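PDB 5OD4: secreted in xylem 3 from Fusarium oxysporum, which is a fungal effector, also called Avr2, that probably suppresses plant immunity and can probably be recognised by the host. Local coordinates for residues F17-S22 against Y121-S126; H71-N76 against T103-P108. One frame throughout, in Å; residues are numbered along the deposited sequence. Where two conformers were deposited one is given.

How the contacts relate
Contact 1 lies near the middle of a beta-sandwich and contact 2 at one end of it, with centres about 20 Å apart and nearest atoms about 4 Å apart without touching. Contact 1 pairs edge strand 17-21 with strand 119-127 in one antiparallel sheet. Contact 2 brings together two loops that each cross from one sheet to the other: 71-76 leads from strand 60-66 to strand 77-85, while the loop 103-108 leads from strand 94-101 to strand 109-114. Along the chain contact 2 is nested within contact 1, in the order 17-22, 71-76, 103-108, 121-126. The first contact thus joins early and late strands of the chain, and the second joins the two crossings.

Contact 1: F17-S22 against Y121-S126; sequences FTTSFS and YYLTIS
F21 and Y121 form one end of an antiparallel ladder in the beta-sandwich, where edge strand 17-21 hydrogen-bonds to strand 119-127. Paired backbone bonds link F17 with I125, T19 with L123 and F21 with Y121, and the intervening pairs T18-T124 and S20-Y122 are non-hydrogen-bonded. In those the alpha carbons serve as weak donors, as where T18 CA lies 3.2 Å from L123 O.

The F21 side chain starts at CB on the face shared with F17, T19, Y121, L123 and I125, which looks onto strands 47-53 and 60-66 of the second sheet. Its CG sits between the backbone N and the carbonyl carbon (chi1 64°), which brings the ring over to the partner strand. CD1 passes Y121 O at 4.0 Å, and CE1 comes closer to Y121 CB. At the tip, CZ reaches Y121 CB at 3.5 Å, a CH-pi contact over the ring face, displaced toward the rim. On the other edge, CD2 and CE2 both face Y121 CD2, CE2 the nearer at 3.7 Å. The two rings, tilted by 30°, are slid so far apart that they barely overlap. The Y121 hydroxyl goes elsewhere, to D116 O, while its ring meets W113.

Farther along, F17 CD2 touches I125 CD1 at 4.0 Å, and L123 CD2 lies at the edge of the F17 ring. H48 meets that ring from the second sheet, and L123 packs on I50, so this face forms part of the sandwich interior.

On the reverse face, where T18 and S20 are exposed, T18 and T124 lie side by side, the methyl CG2 of T18 meeting OG1 and CG2 of T124. Beside them, S20 CB rests against the Y122 ring, 3.6 Å from Y122 CD2.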
ATOM      1  N   PHE A  17       3.711  -4.144  -8.683  1.00  8.39           N
ATOM      2  CA  PHE A  17       4.401  -4.486  -7.442  1.00  8.34           C
ATOM      3  C   PHE A  17       3.379  -5.009  -6.456  1.00  7.70           C
ATOM      4  O   PHE A  17       2.342  -4.390  -6.252  1.00  9.00           O
ATOM      5  CB  PHE A  17       5.063  -3.254  -6.852  1.00  9.97           C
ATOM      6  CG  PHE A  17       5.718  -3.473  -5.513  1.00 10.30           C
ATOM      7  CD1 PHE A  17       6.870  -4.217  -5.398  1.00 11.95           C
ATOM      8  CD2 PHE A  17       5.192  -2.911  -4.376  1.00 11.26           C
ATOM      9  CE1 PHE A  17       7.465  -4.423  -4.159  1.00 13.14           C
ATOM     10  CE2 PHE A  17       5.788  -3.077  -3.143  1.00 12.95           C
ATOM     11  CZ  PHE A  17       6.930  -3.828  -3.033  1.00 13.21           C
ATOM     12  N   THR A  18       3.692  -6.135  -5.816  1.00  8.69           N
ATOM     13  CA  THR A  18       2.872  -6.674  -4.747  1.00  9.77           C
ATOM     14  C   THR A  18       3.740  -6.982  -3.558  1.00 10.01           C
ATOM     15  O   THR A  18       4.874  -7.449  -3.689  1.00 12.48           O
ATOM     16  CB  THR A  18       2.154  -7.931  -5.205  1.00 12.38           C
ATOM     17  OG1 THR A  18       3.107  -8.908  -5.649  1.00 17.72           O
ATOM     18  CG2 THR A  18       1.185  -7.639  -6.316  1.00 13.98           C
ATOM     19  N   THR A  19       3.184  -6.754  -2.378  1.00  9.56           N
ATOM     20  CA  THR A  19       3.830  -7.166  -1.142  1.00 10.17           C
ATOM     21  C   THR A  19       2.761  -7.388  -0.080  1.00  9.51           C
ATOM     22  O   THR A  19       1.660  -6.917  -0.208  1.00 12.81           O
ATOM     23  CB  THR A  19       4.898  -6.147  -0.695  1.00 11.78           C
ATOM     24  OG1 THR A  19       5.691  -6.741   0.328  1.00 14.84           O
ATOM     25  CG2 THR A  19       4.324  -4.816  -0.228  1.00 12.67           C
ATOM     26  N   SER A  20       3.124  -8.116   0.951  1.00 10.53           N
ATOM     27  CA  SER A  20       2.252  -8.254   2.099  1.00 10.51           C
ATOM     28  C   SER A  20       3.013  -7.944   3.356  1.00  9.53           C
ATOM     29  O   SER A  20       4.226  -8.065   3.404  1.00 12.64           O
ATOM     30  CB  SER A  20       1.661  -9.625   2.171  1.00 13.07           C
ATOM     31  OG  SER A  20       2.667 -10.590   2.326  1.00 16.02           O
ATOM     32  N   PHE A  21       2.281  -7.565   4.392  1.00  8.34           N
ATOM     33  CA  PHE A  21       2.910  -7.258   5.667  1.00  8.64           C
ATOM     34  C   PHE A  21       1.946  -7.474   6.799  1.00  8.42           C
ATOM     35  O   PHE A  21       0.736  -7.437   6.636  1.00  8.52           O
ATOM     36  CB  PHE A  21       3.499  -5.846   5.713  1.00 10.17           C
ATOM     37  CG  PHE A  21       2.478  -4.735   5.587  1.00  9.74           C
ATOM     38  CD1 PHE A  21       2.067  -4.294   4.343  1.00  9.93           C
ATOM     39  CD2 PHE A  21       1.899  -4.152   6.711  1.00 10.87           C
ATOM     40  CE1 PHE A  21       1.153  -3.252   4.232  1.00 10.63           C
ATOM     41  CE2 PHE A  21       1.002  -3.128   6.593  1.00 10.77           C
ATOM     42  CZ  PHE A  21       0.621  -2.686   5.359  1.00 10.81           C
ATOM     43  N   SER A  22       2.542  -7.680   7.968  1.00 10.72           N
ATOM     44  CA  SER A  22       1.850  -7.769   9.243  1.00 10.45           C
ATOM     45  C   SER A  22       2.050  -6.453  10.034  1.00 10.10           C
ATOM     46  O   SER A  22       2.958  -5.680   9.793  1.00 13.26           O
ATOM     47  CB  SER A  22       2.387  -8.976  10.054  1.00 11.96           C
ATOM     48  OG  SER A  22       2.195 -10.210   9.403  1.00 16.60           O
ATOM     49  N   TYR A 121      -1.988  -7.555   5.553  1.00  6.51           N
ATOM     50  CA  TYR A 121      -2.296  -6.567   4.538  1.00  6.71           C
ATOM     51  C   TYR A 121      -1.553  -6.878   3.252  1.00  6.94           C
ATOM     52  O   TYR A 121      -0.385  -7.266   3.280  1.00  8.71           O
ATOM     53  CB  TYR A 121      -1.912  -5.149   5.055  1.00  7.19           C
ATOM     54  CG  TYR A 121      -2.634  -4.834   6.323  1.00  6.81           C
ATOM     55  CD1 TYR A 121      -3.946  -4.418   6.297  1.00  6.93           C
ATOM     56  CD2 TYR A 121      -2.048  -5.017   7.553  1.00  6.99           C
ATOM     57  CE1 TYR A 121      -4.647  -4.169   7.472  1.00  7.38           C
ATOM     58  CE2 TYR A 121      -2.727  -4.792   8.741  1.00  7.59           C
ATOM     59  CZ  TYR A 121      -4.029  -4.379   8.685  1.00  7.44           C
ATOM     60  OH  TYR A 121      -4.773  -4.150   9.832  1.00  8.69           O
ATOM     61  N   TYR A 122      -2.242  -6.686   2.126  1.00  6.94           N
ATOM     62  CA  TYR A 122      -1.709  -7.017   0.795  1.00  7.50           C
ATOM     63  C   TYR A 122      -1.800  -5.785  -0.071  1.00  7.28           C
ATOM     64  O   TYR A 122      -2.906  -5.326  -0.378  1.00  8.66           O
ATOM     65  CB  TYR A 122      -2.507  -8.182   0.171  1.00  9.23           C
ATOM     66  CG  TYR A 122      -2.365  -9.459   0.965  1.00 10.01           C
ATOM     67  CD1 TYR A 122      -3.103  -9.685   2.144  1.00 10.38           C
ATOM     68  CD2 TYR A 122      -1.469 -10.419   0.561  1.00 12.46           C
ATOM     69  CE1 TYR A 122      -2.962 -10.850   2.871  1.00 12.01           C
ATOM     70  CE2 TYR A 122      -1.286 -11.607   1.310  1.00 13.84           C
ATOM     71  CZ  TYR A 122      -2.032 -11.778   2.460  1.00 13.89           C
ATOM     72  OH  TYR A 122      -1.891 -12.938   3.194  1.00 17.09           O
ATOM     73  N   LEU A 123      -0.652  -5.252  -0.472  1.00  7.42           N
ATOM     74  CA  LEU A 123      -0.558  -4.056  -1.284  1.00  7.32           C
ATOM     75  C   LEU A 123      -0.261  -4.448  -2.732  1.00  7.40           C
ATOM     76  O   LEU A 123       0.641  -5.248  -2.987  1.00  9.16           O
ATOM     77  CB  LEU A 123       0.602  -3.188  -0.766  1.00  8.27           C
ATOM     78  CG  LEU A 123       1.024  -1.988  -1.589  1.00  8.52           C
ATOM     79  CD1 LEU A 123      -0.092  -0.960  -1.669  1.00  8.38           C
ATOM     80  CD2 LEU A 123       2.298  -1.377  -1.025  1.00 10.74           C
ATOM     81  N   THR A 124      -0.989  -3.824  -3.655  1.00  7.00           N
ATOM     82  CA  THR A 124      -0.702  -3.953  -5.097  1.00  7.29           C
ATOM     83  C   THR A 124      -0.616  -2.561  -5.673  1.00  6.95           C
ATOM     84  O   THR A 124      -1.484  -1.718  -5.413  1.00  8.14           O
ATOM     85  CB  THR A 124      -1.774  -4.756  -5.822  1.00  8.85           C
ATOM     86  OG1 THR A 124      -1.929  -6.044  -5.235  1.00 10.90           O
ATOM     87  CG2 THR A 124      -1.434  -4.942  -7.296  1.00 10.06           C
ATOM     88  N   ILE A 125       0.407  -2.328  -6.487  1.00  7.10           N
ATOM     89  CA  ILE A 125       0.588  -1.078  -7.261  1.00  7.95           C
ATOM     90  C   ILE A 125       0.688  -1.501  -8.715  1.00  8.10           C
ATOM     91  O   ILE A 125       1.532  -2.352  -9.064  1.00  9.48           O
ATOM     92  CB  ILE A 125       1.867  -0.344  -6.852  1.00  8.63           C
ATOM     93  CG1 ILE A 125       1.860   0.008  -5.348  1.00  8.66           C
ATOM     94  CG2 ILE A 125       2.060   0.906  -7.680  1.00 10.63           C
ATOM     95  CD1 ILE A 125       3.183   0.532  -4.819  1.00 10.75           C
ATOM     96  N   SER A 126      -0.131  -0.904  -9.589  1.00  8.01           N
ATOM     97  CA  SER A 126      -0.089  -1.266 -11.019  1.00  8.56           C
ATOM     98  C   SER A 126      -0.448  -0.092 -11.884  1.00  8.49           C
ATOM     99  O   SER A 126      -1.376   0.624 -11.594  1.00 10.27           O
ATOM    100  CB  SER A 126      -1.070  -2.397 -11.284  1.00 10.80           C
ATOM    101  OG  SER A 126      -0.949  -2.844 -12.608  1.00 18.31           O
TER

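Contact 2: H71-N76 against T103-P108; sequences HQAIAN and TGSRGP. With EDO (1,2-ethanediol), chain D.
A73 and its partners G104 and S105 make the tight part of this contact, backbone against backbone. A73 N donates to S105 O (2.8 Å) on a nearly straight bond, 167° at the hydrogen, while A73 O receives G104 N tilted out of its carbonyl plane. The buried A73 methyl lies on L101. Next to this pair, N76 OD1 takes T103 N at 2.9 Å, with the donor standing 45° above the carbonyl plane, and T103 OG1 adds a weak bond to the same oxygen. N76 CG, beside its own backbone N (chi1 -64°), lets the amide cross the T103 side chain at about a right angle.

Both loops connect one sheet of the beta-sandwich to the other, so these bonds tie together the two crossings at one end of the fold. At G104 phi is positive, and a CB would jam against T103 O.

Toward solvent the packing thins. The Q72 chain, extended beyond CG, lies beside R106, pointing the same way; its NE2 donates to G104 O (2.9 Å), which lies close to the amide plane. In one of its two conformers the R106 guanidinium is stacked against the Q72 amide, with Q72 CG over its centre. Beyond them, one water donates to both H71 O and R106 O, and a 1,2-ethanediol, probably from the crystallisation liquor, donates through O2 to G107 O at 3.2 Å.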
ATOM      1  N   HIS A  71      10.267  13.467  -9.773  1.00  7.64           N
ATOM      2  CA  HIS A  71       9.615  13.369 -11.056  1.00  7.68           C
ATOM      3  C   HIS A  71       8.102  13.386 -10.916  1.00  6.96           C
ATOM      4  O   HIS A  71       7.521  13.134  -9.860  1.00  8.41           O
ATOM      5  CB  HIS A  71      10.064  12.112 -11.785  1.00  8.41           C
ATOM      6  CG  HIS A  71      11.505  12.144 -12.226  1.00  8.86           C
ATOM      7  ND1 HIS A  71      11.951  11.540 -13.365  1.00 13.32           N
ATOM      8  CD2 HIS A  71      12.593  12.725 -11.682  1.00  9.97           C
ATOM      9  CE1 HIS A  71      13.255  11.753 -13.498  1.00 12.40           C
ATOM     10  NE2 HIS A  71      13.674  12.455 -12.467  1.00 10.85           N
ATOM     11  N   GLN A  72       7.457  13.664 -12.040  1.00  7.71           N
ATOM     12  CA  GLN A  72       6.006  13.467 -12.170  1.00  7.38           C
ATOM     13  C   GLN A  72       5.709  12.048 -12.626  1.00  7.47           C
ATOM     14  O   GLN A  72       6.491  11.440 -13.369  1.00  9.17           O
ATOM     15  CB  GLN A  72       5.448  14.438 -13.201  1.00  8.38           C
ATOM     16  CG  GLN A  72       5.536  15.901 -12.789  1.00  8.77           C
ATOM     17  CD  GLN A  72       5.173  16.746 -13.966  1.00  9.52           C
ATOM     18  OE1 GLN A  72       6.019  17.023 -14.823  1.00 11.05           O
ATOM     19  NE2 GLN A  72       3.898  17.133 -14.076  1.00  9.84           N
ATOM     20  N   ALA A  73       4.549  11.526 -12.229  1.00  7.15           N
ATOM     21  CA  ALA A  73       4.089  10.256 -12.764  1.00  7.03           C
ATOM     22  C   ALA A  73       3.873  10.360 -14.272  1.00  7.04           C
ATOM     23  O   ALA A  73       3.283  11.325 -14.760  1.00  8.09           O
ATOM     24  CB  ALA A  73       2.792   9.860 -12.085  1.00  7.66           C
ATOM     25  N   ILE A  74       4.309   9.337 -15.016  1.00  7.45           N
ATOM     26  CA  ILE A  74       4.199   9.327 -16.467  0.50  8.28           C
ATOM     27  C   ILE A  74       2.971   8.607 -16.970  1.00  7.95           C
ATOM     28  O   ILE A  74       2.743   8.525 -18.187  1.00  9.32           O
ATOM     29  CB  ILE A  74       5.456   8.727 -17.135  0.50 10.69           C
ATOM     30  CG1 ILE A  74       5.582   7.221 -16.902  0.50 12.19           C
ATOM     31  CG2 ILE A  74       6.700   9.450 -16.670  0.50 12.61           C
ATOM     32  CD1 ILE A  74       6.789   6.619 -17.573  0.50 14.76           C
ATOM     33  N   ALA A  75       2.167   8.084 -16.054  1.00  8.14           N
ATOM     34  CA  ALA A  75       0.977   7.279 -16.336  1.00  8.72           C
ATOM     35  C   ALA A  75       0.112   7.328 -15.097  1.00  7.55           C
ATOM     36  O   ALA A  75       0.509   7.843 -14.052  1.00  8.06           O
ATOM     37  CB  ALA A  75       1.343   5.869 -16.733  1.00 10.73           C
ATOM     38  N   ASN A  76      -1.086   6.738 -15.229  1.00  8.18           N
ATOM     39  CA  ASN A  76      -1.957   6.540 -14.061  1.00  8.20           C
ATOM     40  C   ASN A  76      -1.697   5.201 -13.430  1.00  7.68           C
ATOM     41  O   ASN A  76      -1.487   4.214 -14.128  1.00  9.32           O
ATOM     42  CB  ASN A  76      -3.421   6.592 -14.503  1.00  9.00           C
ATOM     43  CG  ASN A  76      -3.811   7.934 -15.058  1.00  9.49           C
ATOM     44  OD1 ASN A  76      -3.663   8.955 -14.387  1.00 11.14           O
ATOM     45  ND2 ASN A  76      -4.348   7.935 -16.278  1.00 12.36           N
ATOM     46  N   THR A 103      -1.404  10.691 -13.829  1.00  8.53           N
ATOM     47  CA  THR A 103      -0.383  11.236 -14.738  1.00  8.35           C
ATOM     48  C   THR A 103      -0.136  12.704 -14.416  1.00  7.64           C
ATOM     49  O   THR A 103      -1.058  13.488 -14.315  1.00  9.50           O
ATOM     50  CB  THR A 103      -0.879  11.134 -16.169  1.00  9.81           C
ATOM     51  OG1 THR A 103      -1.212   9.790 -16.387  1.00 12.13           O
ATOM     52  CG2 THR A 103       0.190  11.562 -17.159  1.00 10.26           C
ATOM     53  N   GLY A 104       1.137  13.065 -14.265  1.00  7.72           N
ATOM     54  CA  GLY A 104       1.521  14.421 -13.957  1.00  8.16           C
ATOM     55  C   GLY A 104       1.623  14.764 -12.494  1.00  7.92           C
ATOM     56  O   GLY A 104       2.165  15.808 -12.154  1.00  9.81           O
ATOM     57  N   SER A 105       1.067  13.912 -11.627  1.00  8.28           N
ATOM     58  CA  SER A 105       1.159  14.170 -10.203  1.00  8.26           C
ATOM     59  C   SER A 105       2.556  13.912  -9.681  1.00  8.06           C
ATOM     60  O   SER A 105       3.316  13.108 -10.213  1.00  9.09           O
ATOM     61  CB  SER A 105       0.102  13.408  -9.437  1.00 10.27           C
ATOM     62  OG  SER A 105       0.293  12.035  -9.437  1.00 11.33           O
ATOM     63  N   ARG A 106       2.862  14.590  -8.585  1.00  9.34           N
ATOM     64  CA  ARG A 106       4.135  14.421  -7.904  0.50  9.04           C
ATOM     65  C   ARG A 106       4.068  13.480  -6.716  1.00  8.08           C
ATOM     66  O   ARG A 106       5.086  12.991  -6.247  1.00  8.68           O
ATOM     67  CB  ARG A 106       4.656  15.788  -7.475  0.50 10.23           C
ATOM     68  CG  ARG A 106       5.022  16.601  -8.701  0.50 12.61           C
ATOM     69  CD  ARG A 106       5.603  17.957  -8.441  0.50 15.23           C
ATOM     70  NE  ARG A 106       5.939  18.593  -9.712  0.50 19.51           N
ATOM     71  CZ  ARG A 106       5.054  19.048 -10.608  0.50 21.06           C
ATOM     72  NH1 ARG A 106       3.751  18.961 -10.385  0.50 26.42           N
ATOM     73  NH2 ARG A 106       5.477  19.599 -11.739  0.50 24.49           N
ATOM     74  N   GLY A 107       2.858  13.253  -6.196  1.00  8.59           N
ATOM     75  CA  GLY A 107       2.710  12.384  -5.065  1.00  8.05           C
ATOM     76  C   GLY A 107       3.129  13.020  -3.756  1.00  7.54           C
ATOM     77  O   GLY A 107       3.434  14.213  -3.691  1.00  9.26           O
ATOM     78  N   PRO A 108       3.132  12.230  -2.701  1.00  8.33           N
ATOM     79  CA  PRO A 108       2.713  10.822  -2.724  1.00  8.01           C
ATOM     80  C   PRO A 108       1.200  10.663  -2.842  1.00  7.65           C
ATOM     81  O   PRO A 108       0.424  11.522  -2.442  1.00  9.33           O
ATOM     82  CB  PRO A 108       3.173  10.315  -1.352  1.00  9.17           C
ATOM     83  CG  PRO A 108       3.122  11.518  -0.490  1.00 10.31           C
ATOM     84  CD  PRO A 108       3.523  12.669  -1.355  1.00  9.97           C
TER
HETATM   85  C1  EDO D 203       7.625  12.668  -2.442  1.00 30.57           C
HETATM   86  O1  EDO D 203       7.277  13.610  -1.440  1.00 30.86           O
HETATM   87  C2  EDO D 203       6.873  13.091  -3.690  1.00 28.98           C
HETATM   88  O2  EDO D 203       6.634  14.507  -3.735  1.00 34.17           O
HETATM   89  O   HOH W   1       7.668  13.569  -7.158  1.00 10.28           O